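Local atomic coordinates of uncharacterized protein (Acidithiobacillus ferrooxidans, PDB entry 3LUU), a protein that is of unknown function but binds a zinc ion and belongs to the family of gamma-butyrobetaine hydroxylase-like N-terminal domains. Residues P5-L10 and Y94-D99; E11-M16 and G28-L33; L38-P43 and T59-V64; E68-G73 and Q78-D83. All blocks are in the same frame, centred on the assembly; numbering follows the deposited sequence.

Contact 1: residues P5-L10 and Y94-D99; sequences PRTQPL and YLRRLD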
loop_
_atom_site.group_PDB
_atom_site.type_symbol
_atom_site.label_atom_id
_atom_site.label_comp_id
_atom_site.label_asym_id
_atom_site.label_seq_id
_atom_site.Cartn_x
_atom_site.Cartn_y
_atom_site.Cartn_z
ATOM N N PRO A 5 8.017 13.937 8.224
ATOM C CA PRO A 5 7.757 14.110 6.794
ATOM C C PRO A 5 7.786 12.799 6.030
ATOM O O PRO A 5 7.155 12.702 4.983
ATOM C CB PRO A 5 8.925 15.020 6.330
ATOM C CG PRO A 5 9.386 15.718 7.551
ATOM C CD PRO A 5 9.221 14.686 8.642
ATOM N N ARG A 6 8.558 11.834 6.530
ATOM C CA ARG A 6 8.656 10.537 5.898
ATOM C C ARG A 6 7.280 9.852 5.790
ATOM O O ARG A 6 7.057 9.124 4.849
ATOM C CB ARG A 6 9.621 9.593 6.660
ATOM C CG ARG A 6 11.126 9.961 6.636
ATOM C CD ARG A 6 11.926 8.925 7.451
ATOM N NE ARG A 6 11.902 9.214 8.891
ATOM C CZ ARG A 6 12.495 8.479 9.844
ATOM N NH1 ARG A 6 13.158 7.361 9.546
ATOM N NH2 ARG A 6 12.420 8.864 11.118
ATOM N N THR A 7 6.384 10.106 6.750
ATOM C CA THR A 7 5.086 9.429 6.827
ATOM C C THR A 7 3.877 10.350 6.623
ATOM O O THR A 7 2.752 9.950 6.911
ATOM C CB THR A 7 4.944 8.657 8.165
ATOM O OG1 THR A 7 4.997 9.572 9.247
ATOM C CG2 THR A 7 6.087 7.673 8.347
ATOM N N GLN A 8 4.108 11.561 6.098
ATOM C CA GLN A 8 3.035 12.480 5.671
ATOM C C GLN A 8 2.838 12.353 4.150
ATOM O O GLN A 8 3.647 12.854 3.362
ATOM C CB GLN A 8 3.359 13.947 6.019
ATOM N N PRO A 9 1.744 11.713 3.726
ATOM C CA PRO A 9 1.503 11.539 2.308
ATOM C C PRO A 9 0.986 12.828 1.643
ATOM O O PRO A 9 0.126 13.491 2.202
ATOM C CB PRO A 9 0.426 10.457 2.296
ATOM C CG PRO A 9 -0.391 10.757 3.493
ATOM C CD PRO A 9 0.612 11.208 4.531
ATOM N N LEU A 10 1.486 13.131 0.443
ATOM C CA LEU A 10 1.022 14.256 -0.360
ATOM C C LEU A 10 0.031 13.819 -1.450
ATOM O O LEU A 10 -0.923 14.532 -1.766
ATOM C CB LEU A 10 2.243 14.949 -0.986
ATOM C CG LEU A 10 3.330 15.444 -0.012
ATOM C CD1 LEU A 10 4.573 15.949 -0.770
ATOM C CD2 LEU A 10 2.758 16.537 0.869
ATOM N N TYR A 94 3.414 2.160 8.221
ATOM C CA TYR A 94 3.579 0.823 7.654
ATOM C C TYR A 94 3.911 0.847 6.153
ATOM O O TYR A 94 4.795 0.138 5.717
ATOM C CB TYR A 94 2.308 0.024 7.858
ATOM C CG TYR A 94 2.413 -1.428 7.524
ATOM C CD1 TYR A 94 3.238 -2.262 8.249
ATOM C CD2 TYR A 94 1.676 -1.972 6.526
ATOM C CE1 TYR A 94 3.334 -3.591 7.954
ATOM C CE2 TYR A 94 1.762 -3.312 6.232
ATOM C CZ TYR A 94 2.582 -4.108 6.944
ATOM O OH TYR A 94 2.637 -5.448 6.654
ATOM N N LEU A 95 3.194 1.649 5.376
ATOM C CA LEU A 95 3.456 1.759 3.946
ATOM C C LEU A 95 4.871 2.238 3.689
ATOM O O LEU A 95 5.600 1.673 2.852
ATOM C CB LEU A 95 2.485 2.716 3.279
ATOM C CG LEU A 95 1.060 2.261 3.164
ATOM C CD1 LEU A 95 0.229 3.448 2.672
ATOM C CD2 LEU A 95 0.978 1.075 2.217
ATOM N N ARG A 96 5.288 3.261 4.424
ATOM C CA ARG A 96 6.652 3.748 4.284
ATOM C C ARG A 96 7.697 2.665 4.605
ATOM O O ARG A 96 8.702 2.531 3.888
ATOM C CB ARG A 96 6.852 4.995 5.139
ATOM C CG ARG A 96 8.099 5.708 4.895
ATOM C CD ARG A 96 8.218 6.206 3.478
ATOM N NE ARG A 96 9.590 6.647 3.272
ATOM C CZ ARG A 96 9.999 7.907 3.178
ATOM N NH1 ARG A 96 9.152 8.943 3.248
ATOM N NH2 ARG A 96 11.293 8.126 3.008
ATOM N N ARG A 97 7.443 1.910 5.672
ATOM C CA ARG A 97 8.280 0.788 6.106
ATOM C C ARG A 97 8.385 -0.311 5.050
ATOM O O ARG A 97 9.443 -0.934 4.917
ATOM C CB ARG A 97 7.754 0.187 7.434
ATOM C CG ARG A 97 8.527 0.594 8.722
ATOM C CD ARG A 97 7.826 0.148 10.055
ATOM N NE ARG A 97 7.073 -1.122 9.947
ATOM C CZ ARG A 97 7.320 -2.269 10.600
ATOM N NH1 ARG A 97 8.317 -2.383 11.487
ATOM N NH2 ARG A 97 6.533 -3.328 10.375
ATOM N N LEU A 98 7.302 -0.551 4.301
ATOM C CA LEU A 98 7.331 -1.541 3.211
ATOM C C LEU A 98 8.277 -1.164 2.088
ATOM O O LEU A 98 8.705 -2.034 1.344
ATOM C CB LEU A 98 5.941 -1.822 2.623
ATOM C CG LEU A 98 4.941 -2.585 3.479
ATOM C CD1 LEU A 98 3.665 -2.702 2.646
ATOM C CD2 LEU A 98 5.387 -3.971 3.971
ATOM N N ASP A 99 8.603 0.119 1.946
ATOM C CA ASP A 99 9.600 0.541 0.949
ATOM C C ASP A 99 10.986 -0.137 1.138
ATOM O O ASP A 99 11.723 -0.343 0.171
ATOM C CB ASP A 99 9.773 2.063 0.978
ATOM C CG ASP A 99 9.555 2.716 -0.371
ATOM O OD1 ASP A 99 9.286 2.044 -1.397
ATOM O OD2 ASP A 99 9.648 3.946 -0.375
#
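Arg96 and Arg6 meet almost at right angles, one long side chain crossing the other, with their guanidinium planes 89° apart. Arg96 comes from helix 92-98 and does most of the touching. Its CG is turned opposite the backbone N (chi1 -169°), and a bend at chi2 sends the guanidinium across to the N-terminal loop. There Arg96 NH1 donates to the backbone carbonyl Arg6 O over 2.6 Å. The donor sits on a lone pair in the carbonyl plane, but the bond is bent, with an angle of 130° at the hydrogen, the oxygen being tilted from the guanidinium plane. Arg6 CB rests over one face of the same group, 3.5 Å from Arg96 NH1. Nearer the helix backbone, Thr7 CG2 packs on Arg96 CB at 4.2 Å, a small branched residue filling in beside the arginine stem. With an alanine here instead of Arg96, Arg6 O and Asp27 would probably both lose their partner, and the N-terminal loop its tie to the helix. Arginine suits the position because its several N-H groups serve separate partners: NH2 forms a salt bridge with Asp27, and the cation lies against Trp25. Arg6 brings its carbonyl and CB to the guanidinium while its own charged end turns away, so repulsion is probably modest, and Asp27 is likely to balance the charge of Arg96.

Contact 2: residues E11-M16 and G28-L33; sequences EIRPLM and GHTSRL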
loop_
_atom_site.group_PDB
_atom_site.type_symbol
_atom_site.label_atom_id
_atom_site.label_comp_id
_atom_site.label_asym_id
_atom_site.label_seq_id
_atom_site.Cartn_x
_atom_site.Cartn_y
_atom_site.Cartn_z
ATOM N N GLU A 11 0.251 12.641 -2.039
ATOM C CA GLU A 11 -0.652 12.124 -3.069
ATOM C C GLU A 11 -0.432 10.634 -3.209
ATOM O O GLU A 11 0.684 10.146 -2.970
ATOM C CB GLU A 11 -0.351 12.804 -4.410
ATOM C CG GLU A 11 -1.230 12.407 -5.590
ATOM C CD GLU A 11 -0.971 13.288 -6.802
ATOM O OE1 GLU A 11 -1.372 14.459 -6.736
ATOM O OE2 GLU A 11 -0.346 12.825 -7.796
ATOM N N ILE A 12 -1.498 9.929 -3.589
ATOM C CA ILE A 12 -1.481 8.478 -3.782
ATOM C C ILE A 12 -2.003 8.168 -5.197
ATOM O O ILE A 12 -3.042 8.678 -5.613
ATOM C CB ILE A 12 -2.368 7.755 -2.719
ATOM C CG1 ILE A 12 -1.873 8.060 -1.298
ATOM C CG2 ILE A 12 -2.376 6.219 -2.952
ATOM C CD1 ILE A 12 -2.466 9.347 -0.709
ATOM N N ARG A 13 -1.282 7.346 -5.928
ATOM C CA ARG A 13 -1.638 7.012 -7.301
ATOM C C ARG A 13 -1.585 5.515 -7.461
ATOM O O ARG A 13 -0.529 4.973 -7.741
ATOM C CB ARG A 13 -0.652 7.632 -8.291
ATOM C CG ARG A 13 -0.703 9.122 -8.304
ATOM C CD ARG A 13 0.359 9.663 -9.212
ATOM N NE ARG A 13 1.723 9.380 -8.744
ATOM C CZ ARG A 13 2.394 10.107 -7.846
ATOM N NH1 ARG A 13 1.842 11.166 -7.266
ATOM N NH2 ARG A 13 3.632 9.767 -7.525
ATOM N N PRO A 14 -2.730 4.843 -7.354
ATOM C CA PRO A 14 -2.715 3.424 -7.680
ATOM C C PRO A 14 -2.774 3.208 -9.203
ATOM O O PRO A 14 -3.740 3.624 -9.860
ATOM C CB PRO A 14 -3.950 2.885 -6.967
ATOM C CG PRO A 14 -4.845 4.041 -6.770
ATOM C CD PRO A 14 -4.036 5.310 -6.871
ATOM N N LEU A 15 -1.726 2.593 -9.758
ATOM C CA LEU A 15 -1.557 2.441 -11.212
ATOM C C LEU A 15 -1.928 1.023 -11.631
ATOM O O LEU A 15 -1.206 0.073 -11.369
ATOM C CB LEU A 15 -0.126 2.800 -11.627
ATOM C CG LEU A 15 0.403 4.218 -11.287
ATOM C CD1 LEU A 15 1.934 4.283 -11.441
ATOM C CD2 LEU A 15 -0.318 5.310 -12.145
HETATM N N MSE A 16 -3.075 0.883 -12.286
HETATM C CA MSE A 16 -3.609 -0.430 -12.640
HETATM C C MSE A 16 -2.794 -1.155 -13.704
HETATM O O MSE A 16 -2.696 -2.365 -13.672
HETATM C CB MSE A 16 -5.052 -0.328 -13.128
HETATM C CG MSE A 16 -5.982 0.399 -12.207
HETATM SE SE MSE A 16 -5.993 -0.465 -10.467
HETATM C CE MSE A 16 -6.262 -2.281 -11.139
ATOM N N GLY A 28 10.136 14.265 0.191
ATOM C CA GLY A 28 10.437 14.231 -1.246
ATOM C C GLY A 28 10.550 12.845 -1.826
ATOM O O GLY A 28 10.763 12.690 -3.020
ATOM N N HIS A 29 10.417 11.819 -0.992
ATOM C CA HIS A 29 10.484 10.470 -1.483
ATOM C C HIS A 29 9.134 10.086 -2.118
ATOM O O HIS A 29 8.102 10.577 -1.701
ATOM C CB HIS A 29 10.822 9.510 -0.331
ATOM C CG HIS A 29 11.058 8.117 -0.786
ATOM N ND1 HIS A 29 12.006 7.808 -1.734
ATOM C CD2 HIS A 29 10.457 6.949 -0.455
ATOM C CE1 HIS A 29 11.987 6.509 -1.967
ATOM N NE2 HIS A 29 11.055 5.964 -1.206
ATOM N N THR A 30 9.174 9.241 -3.151
ATOM C CA THR A 30 7.974 8.590 -3.688
ATOM C C THR A 30 8.179 7.091 -3.549
ATOM O O THR A 30 9.177 6.536 -4.043
ATOM C CB THR A 30 7.712 8.956 -5.153
ATOM O OG1 THR A 30 7.605 10.369 -5.259
ATOM C CG2 THR A 30 6.395 8.304 -5.686
ATOM N N SER A 31 7.258 6.430 -2.848
ATOM C CA SER A 31 7.296 4.978 -2.762
ATOM C C SER A 31 6.592 4.433 -3.967
ATOM O O SER A 31 5.618 5.018 -4.443
ATOM C CB SER A 31 6.604 4.482 -1.498
ATOM O OG SER A 31 7.221 4.976 -0.319
ATOM N N ARG A 32 7.120 3.345 -4.513
ATOM C CA ARG A 32 6.441 2.609 -5.557
ATOM C C ARG A 32 6.332 1.182 -5.025
ATOM O O ARG A 32 7.303 0.425 -5.063
ATOM C CB ARG A 32 7.192 2.674 -6.880
ATOM C CG ARG A 32 7.343 4.067 -7.464
ATOM C CD ARG A 32 8.154 4.041 -8.800
ATOM N NE ARG A 32 7.274 4.010 -9.962
ATOM C CZ ARG A 32 6.846 2.920 -10.605
ATOM N NH1 ARG A 32 7.235 1.699 -10.254
ATOM N NH2 ARG A 32 6.016 3.062 -11.639
ATOM N N LEU A 33 5.139 0.836 -4.533
ATOM C CA LEU A 33 4.878 -0.433 -3.886
ATOM C C LEU A 33 3.995 -1.269 -4.802
ATOM O O LEU A 33 2.917 -0.813 -5.174
ATOM C CB LEU A 33 4.192 -0.196 -2.546
ATOM C CG LEU A 33 5.077 0.476 -1.493
ATOM C CD1 LEU A 33 4.210 0.921 -0.331
ATOM C CD2 LEU A 33 6.172 -0.516 -1.078
#
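Arg13 and Arg32 mark the closest backbone approach of the two segments, yet their CA atoms are 9.4 Å apart, too far for direct strand pairing. Strands 9-15 and 30-34 are the outer strands of a three-stranded sheet, and strand 20-25 runs between them, antiparallel to each. Contact is therefore made by side chains reaching over the middle strand. Arg13 crosses Thr30 at about a right angle, and Arg13 NH2 lies 3.6 Å from Thr30 CG2, with the methyl at the edge of the guanidinium near its plane. A bend at chi3 (-65°) turns the end of the arginine into this position. On its own strand, Arg13 NH1 forms a salt bridge of 2.8 Å with Glu11 OE2; the acid lies close to the guanidinium plane, while the donor stands above the carboxylate plane. Asp24 and Glu22 of the middle strand take Arg13 NH2 and NE, so three carboxylates grip one arginine, a task to which its fan of N-H groups is well suited. Thr30 is equally apt, offering its methyl to Arg13 and its hydroxyl to Asp24. Farther along, Leu15 CD1 approaches Arg32 NH2 at 4.3 Å, and Arg32 NE pairs with Glu22, which is thereby shared by two arginines. The row Arg13, Glu22, Arg32, with an acid on the middle strand between two bases, lies on one face of an antiparallel beta meander, in which consecutive strands lie in sequence order.

Contact 3: residues L38-P43 and T59-V64; sequences LRVECP and TGKEHV. With ZN (zinc ion), chain B.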
loop_
_atom_site.group_PDB
_atom_site.type_symbol
_atom_site.label_atom_id
_atom_site.label_comp_id
_atom_site.label_asym_id
_atom_site.label_seq_id
_atom_site.Cartn_x
_atom_site.Cartn_y
_atom_site.Cartn_z
ATOM N N LEU A 38 1.937 -5.351 -1.514
ATOM C CA LEU A 38 0.928 -4.869 -0.573
ATOM C C LEU A 38 -0.014 -6.009 -0.118
ATOM O O LEU A 38 -0.342 -6.156 1.070
ATOM C CB LEU A 38 0.130 -3.712 -1.205
ATOM C CG LEU A 38 0.886 -2.394 -1.426
ATOM C CD1 LEU A 38 0.139 -1.549 -2.438
ATOM C CD2 LEU A 38 1.067 -1.643 -0.112
ATOM N N ARG A 39 -0.424 -6.833 -1.065
ATOM C CA ARG A 39 -1.306 -7.934 -0.745
ATOM C C ARG A 39 -0.631 -8.970 0.146
ATOM O O ARG A 39 -1.230 -9.440 1.117
ATOM C CB ARG A 39 -1.846 -8.556 -2.045
ATOM C CG ARG A 39 -2.801 -9.731 -1.865
ATOM C CD ARG A 39 -4.013 -9.370 -1.055
ATOM N NE ARG A 39 -4.786 -10.551 -0.724
ATOM C CZ ARG A 39 -4.629 -11.294 0.371
ATOM N NH1 ARG A 39 -3.722 -10.997 1.281
ATOM N NH2 ARG A 39 -5.392 -12.361 0.555
ATOM N N VAL A 40 0.599 -9.356 -0.171
ATOM C CA VAL A 40 1.227 -10.425 0.619
ATOM C C VAL A 40 1.663 -9.920 1.985
ATOM O O VAL A 40 1.815 -10.711 2.893
ATOM C CB VAL A 40 2.360 -11.160 -0.133
ATOM C CG1 VAL A 40 1.831 -11.715 -1.476
ATOM C CG2 VAL A 40 3.499 -10.286 -0.384
ATOM N N GLU A 41 1.869 -8.613 2.122
ATOM C CA GLU A 41 2.120 -7.949 3.439
ATOM C C GLU A 41 0.885 -7.302 4.063
ATOM O O GLU A 41 1.020 -6.498 4.965
ATOM C CB GLU A 41 3.097 -6.788 3.261
ATOM C CG GLU A 41 4.397 -7.139 2.633
ATOM C CD GLU A 41 5.397 -7.515 3.643
ATOM O OE1 GLU A 41 4.939 -8.026 4.685
ATOM O OE2 GLU A 41 6.609 -7.271 3.396
ATOM N N CYS A 42 -0.300 -7.588 3.551
ATOM C CA CYS A 42 -1.534 -7.009 4.067
ATOM C C CYS A 42 -1.679 -7.284 5.570
ATOM O O CYS A 42 -1.819 -8.446 5.937
ATOM C CB CYS A 42 -2.716 -7.604 3.301
ATOM S SG CYS A 42 -4.319 -6.972 3.796
ATOM N N PRO A 43 -1.641 -6.230 6.445
ATOM C CA PRO A 43 -1.711 -6.458 7.907
ATOM C C PRO A 43 -2.931 -7.296 8.277
ATOM O O PRO A 43 -2.889 -8.067 9.242
ATOM C CB PRO A 43 -1.822 -5.044 8.493
ATOM C CG PRO A 43 -1.347 -4.158 7.452
ATOM C CD PRO A 43 -1.765 -4.794 6.158
ATOM N N THR A 59 2.572 -16.787 -0.906
ATOM C CA THR A 59 2.796 -16.746 -2.346
ATOM C C THR A 59 1.460 -16.696 -3.109
ATOM O O THR A 59 0.395 -16.639 -2.489
ATOM C CB THR A 59 3.653 -17.997 -2.745
ATOM O OG1 THR A 59 4.120 -17.846 -4.091
ATOM C CG2 THR A 59 2.827 -19.260 -2.600
ATOM N N GLY A 60 1.510 -16.667 -4.440
ATOM C CA GLY A 60 0.295 -16.732 -5.266
ATOM C C GLY A 60 -0.525 -15.466 -5.484
ATOM O O GLY A 60 -1.704 -15.545 -5.883
ATOM N N LYS A 61 0.068 -14.290 -5.257
ATOM C CA LYS A 61 -0.697 -13.044 -5.377
ATOM C C LYS A 61 -0.175 -12.122 -6.478
ATOM O O LYS A 61 -0.527 -10.959 -6.509
ATOM C CB LYS A 61 -0.756 -12.306 -4.033
ATOM C CG LYS A 61 -1.424 -13.081 -2.881
ATOM C CD LYS A 61 -2.904 -13.454 -3.211
ATOM C CE LYS A 61 -3.584 -14.324 -2.094
ATOM N NZ LYS A 61 -4.990 -14.797 -2.481
ATOM N N GLU A 62 0.604 -12.666 -7.410
ATOM C CA GLU A 62 1.184 -11.847 -8.469
ATOM C C GLU A 62 0.148 -11.200 -9.406
ATOM O O GLU A 62 0.398 -10.151 -10.000
ATOM C CB GLU A 62 2.236 -12.614 -9.267
ATOM C CG GLU A 62 1.730 -13.762 -10.125
ATOM C CD GLU A 62 1.722 -15.092 -9.388
ATOM O OE1 GLU A 62 1.680 -15.087 -8.134
ATOM O OE2 GLU A 62 1.771 -16.138 -10.073
ATOM N N HIS A 63 -1.023 -11.819 -9.517
ATOM C CA HIS A 63 -2.068 -11.271 -10.369
ATOM C C HIS A 63 -3.104 -10.453 -9.620
ATOM O O HIS A 63 -4.040 -9.927 -10.234
ATOM C CB HIS A 63 -2.697 -12.376 -11.213
ATOM C CG HIS A 63 -1.856 -12.753 -12.408
ATOM N ND1 HIS A 63 -1.257 -13.988 -12.550
ATOM C CD2 HIS A 63 -1.497 -12.036 -13.502
ATOM C CE1 HIS A 63 -0.584 -14.022 -13.686
ATOM N NE2 HIS A 63 -0.709 -12.849 -14.281
ATOM N N VAL A 64 -2.900 -10.238 -8.323
ATOM C CA VAL A 64 -3.880 -9.485 -7.534
ATOM C C VAL A 64 -3.709 -7.973 -7.806
ATOM O O VAL A 64 -2.580 -7.491 -8.083
ATOM C CB VAL A 64 -3.807 -9.931 -6.040
ATOM C CG1 VAL A 64 -4.734 -9.143 -5.180
ATOM C CG2 VAL A 64 -4.168 -11.491 -5.962
HETATM ZN ZN ZN B . 7.976 -6.579 2.078
#
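Lys61 lies against the last turn of helix 35-40, and every carbon of its side chain finds a neighbour in Val40 or Arg39. Its CB touches Val40 CG1 at 3.7 Å, the two side chains sliding past each other in opposite directions. Next, Lys61 CG touches both that methyl and Arg39 CG, 3.8 Å from the latter, and Lys61 CD also meets Arg39 CG. The bend at chi2 (-60°) steers the chain obliquely across the arginine, bringing Lys61 CE over one face of the guanidinium, 3.8 Å from Arg39 NH2. At the tip, Lys61 NZ stands 3.9 Å from Arg39 NH2. Val64, at the end of a type I turn starting at Lys61, adds its CG1 against Arg39 CG at 3.9 Å. Just beyond, Glu41 is the first residue to leave helical geometry, and its OE2 binds the zinc ion at 2.0 Å, with His37 and Glu101 also in the metal site. A leucine in place of Arg39 would probably deprive Asp83 of its arginine partner, leaving Lys61 to meet it, and take away the flat group that Lys61 CE lies over. Both positive ends converge on Asp83 OD2, which takes salt bridges from Arg39 NE and Lys61 NZ. Their closeness is thus likely to be paid for by the shared carboxylate, while the aliphatic stems, with the Val40 and Val64 methyls, supply the apolar packing between helix and loop.

Contact 4: residues E68-G73 and Q78-D83; sequences EVVPVG and QLHFSD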
loop_
_atom_site.group_PDB
_atom_site.type_symbol
_atom_site.label_atom_id
_atom_site.label_comp_id
_atom_site.label_asym_id
_atom_site.label_seq_id
_atom_site.Cartn_x
_atom_site.Cartn_y
_atom_site.Cartn_z
ATOM N N GLU A 68 -9.530 -0.510 -5.005
ATOM C CA GLU A 68 -9.846 0.770 -4.417
ATOM C C GLU A 68 -8.979 1.066 -3.222
ATOM O O GLU A 68 -8.535 0.167 -2.542
ATOM C CB GLU A 68 -11.318 0.794 -3.990
ATOM C CG GLU A 68 -11.883 2.202 -4.015
ATOM C CD GLU A 68 -13.384 2.245 -3.864
ATOM O OE1 GLU A 68 -14.031 1.168 -3.812
ATOM O OE2 GLU A 68 -13.912 3.378 -3.787
ATOM N N VAL A 69 -8.738 2.349 -3.004
ATOM C CA VAL A 69 -7.932 2.874 -1.913
ATOM C C VAL A 69 -8.853 3.869 -1.196
ATOM O O VAL A 69 -9.294 4.847 -1.807
ATOM C CB VAL A 69 -6.679 3.602 -2.454
ATOM C CG1 VAL A 69 -5.943 4.297 -1.335
ATOM C CG2 VAL A 69 -5.747 2.622 -3.212
ATOM N N VAL A 70 -9.168 3.595 0.080
ATOM C CA VAL A 70 -10.118 4.387 0.855
ATOM C C VAL A 70 -9.400 4.933 2.105
ATOM O O VAL A 70 -8.840 4.176 2.893
ATOM C CB VAL A 70 -11.332 3.527 1.271
ATOM C CG1 VAL A 70 -12.337 4.348 2.081
ATOM C CG2 VAL A 70 -12.017 2.940 0.034
ATOM N N PRO A 71 -9.404 6.250 2.293
ATOM C CA PRO A 71 -8.714 6.775 3.460
ATOM C C PRO A 71 -9.437 6.394 4.736
ATOM O O PRO A 71 -10.676 6.337 4.762
ATOM C CB PRO A 71 -8.760 8.289 3.278
ATOM C CG PRO A 71 -9.339 8.558 1.966
ATOM C CD PRO A 71 -9.940 7.303 1.419
ATOM N N VAL A 72 -8.658 6.119 5.773
ATOM C CA VAL A 72 -9.184 5.742 7.072
ATOM C C VAL A 72 -8.661 6.821 8.010
ATOM O O VAL A 72 -7.457 6.904 8.290
ATOM C CB VAL A 72 -8.748 4.317 7.464
ATOM C CG1 VAL A 72 -9.162 3.984 8.921
ATOM C CG2 VAL A 72 -9.324 3.286 6.462
ATOM N N GLY A 73 -9.570 7.709 8.416
ATOM C CA GLY A 73 -9.201 8.865 9.206
ATOM C C GLY A 73 -8.080 9.595 8.501
ATOM O O GLY A 73 -8.076 9.661 7.274
ATOM N N GLN A 78 -7.430 1.967 3.631
ATOM C CA GLN A 78 -7.946 0.631 3.492
ATOM C C GLN A 78 -7.749 0.289 2.018
ATOM O O GLN A 78 -8.202 1.038 1.127
ATOM C CB GLN A 78 -9.427 0.626 3.825
ATOM C CG GLN A 78 -10.091 -0.739 3.754
ATOM C CD GLN A 78 -11.616 -0.667 3.877
ATOM O OE1 GLN A 78 -12.291 0.224 3.298
ATOM N NE2 GLN A 78 -12.171 -1.627 4.586
ATOM N N LEU A 79 -7.097 -0.826 1.745
ATOM C CA LEU A 79 -6.928 -1.266 0.355
ATOM C C LEU A 79 -7.919 -2.402 0.086
ATOM O O LEU A 79 -8.063 -3.321 0.899
ATOM C CB LEU A 79 -5.498 -1.703 0.065
ATOM C CG LEU A 79 -4.364 -0.719 0.312
ATOM C CD1 LEU A 79 -3.083 -1.280 -0.249
ATOM C CD2 LEU A 79 -4.702 0.665 -0.247
ATOM N N HIS A 80 -8.656 -2.301 -1.012
ATOM C CA HIS A 80 -9.539 -3.379 -1.469
ATOM C C HIS A 80 -8.859 -4.095 -2.629
ATOM O O HIS A 80 -8.454 -3.461 -3.611
ATOM C CB HIS A 80 -10.892 -2.838 -1.915
ATOM C CG HIS A 80 -11.640 -2.147 -0.830
ATOM N ND1 HIS A 80 -12.754 -2.693 -0.236
ATOM C CD2 HIS A 80 -11.407 -0.977 -0.197
ATOM C CE1 HIS A 80 -13.186 -1.876 0.704
ATOM N NE2 HIS A 80 -12.392 -0.826 0.745
ATOM N N PHE A 81 -8.744 -5.405 -2.508
ATOM C CA PHE A 81 -8.018 -6.213 -3.466
ATOM C C PHE A 81 -8.964 -7.035 -4.342
ATOM O O PHE A 81 -10.129 -7.277 -3.991
ATOM C CB PHE A 81 -7.039 -7.145 -2.740
ATOM C CG PHE A 81 -5.922 -6.424 -2.021
ATOM C CD1 PHE A 81 -4.790 -6.011 -2.711
ATOM C CD2 PHE A 81 -5.978 -6.219 -0.654
ATOM C CE1 PHE A 81 -3.738 -5.370 -2.042
ATOM C CE2 PHE A 81 -4.939 -5.576 0.021
ATOM C CZ PHE A 81 -3.817 -5.152 -0.691
ATOM N N SER A 82 -8.441 -7.453 -5.490
ATOM C CA SER A 82 -9.227 -8.157 -6.493
ATOM C C SER A 82 -9.531 -9.628 -6.123
ATOM O O SER A 82 -10.396 -10.240 -6.729
ATOM C CB SER A 82 -8.531 -8.038 -7.843
ATOM O OG SER A 82 -7.314 -8.744 -7.836
ATOM N N ASP A 83 -8.830 -10.190 -5.135
ATOM C CA ASP A 83 -9.182 -11.511 -4.596
ATOM C C ASP A 83 -10.277 -11.478 -3.483
ATOM O O ASP A 83 -10.521 -12.504 -2.870
ATOM C CB ASP A 83 -7.925 -12.281 -4.144
ATOM C CG ASP A 83 -7.153 -11.572 -3.034
ATOM O OD1 ASP A 83 -7.410 -10.389 -2.749
ATOM O OD2 ASP A 83 -6.303 -12.213 -2.413
#
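Val70 CG2 and the His80 ring are brought together by their first torsions: the valine methyl is anti to its own carbonyl carbon, and chi1 of -61° turns the imidazole towards Val70 and Gln78, with His80 NE2 3.9 Å from Val70 CG2. Gln78 extends instead with CG opposite the backbone N (chi1 -178°), which carries OE1 to the histidine; His80 NE2 donates to Gln78 OE1 in a weak bond of 2.8 Å. Glu68, Val70, Gln78 and His80 thus share one face of the hairpin. On the reverse face, Val69 CG2 and Leu79 CD2 lie side by side at 3.7 Å, pointing the same way as a non-hydrogen-bonded pair, and Leu79 goes on to pack against Leu38 and Phe90. Near the turn, Val72 crosses Gln78 obliquely, CG2 3.7 Å from Gln78 CB. The backbones are held by Gln78 N to Val70 O (2.7 Å), Val70 N to Gln78 O and a nearly straight bond of 179° from His80 N to Glu68 O, whereas the bond from Glu68 N to His80 O is weak. Branched valines suit the extended backbone. Chemically, the hairpin is two-sided: one face is mostly polar, with a weak His80-Gln78 bond beside Val70; on the other, Val69 and the buried Leu79 offer aliphatic carbons to the body of the protein.

Along the chain, contact 1 closes the largest loop, with the other three nested inside it and following one another in the order 2, 3, 4. Contacts 1 and 2 share strand 9-15 and the first three-stranded sheet, their centres about 10 Å apart; Asp99 joins them, its OD2 meeting Ser31 and His29. Contact 4 lies in the second sheet, with its centre about 14 Å from that of contact 2, and the two touch where Pro14 meets Val69. Contact 3, its centre also about 14 Å from that of contact 4, is tied to it through Asp83. Helices 35-40 and 92-98 pack together through Leu38 and Leu95, bringing both sheets, the helices and the zinc site into one compact unit.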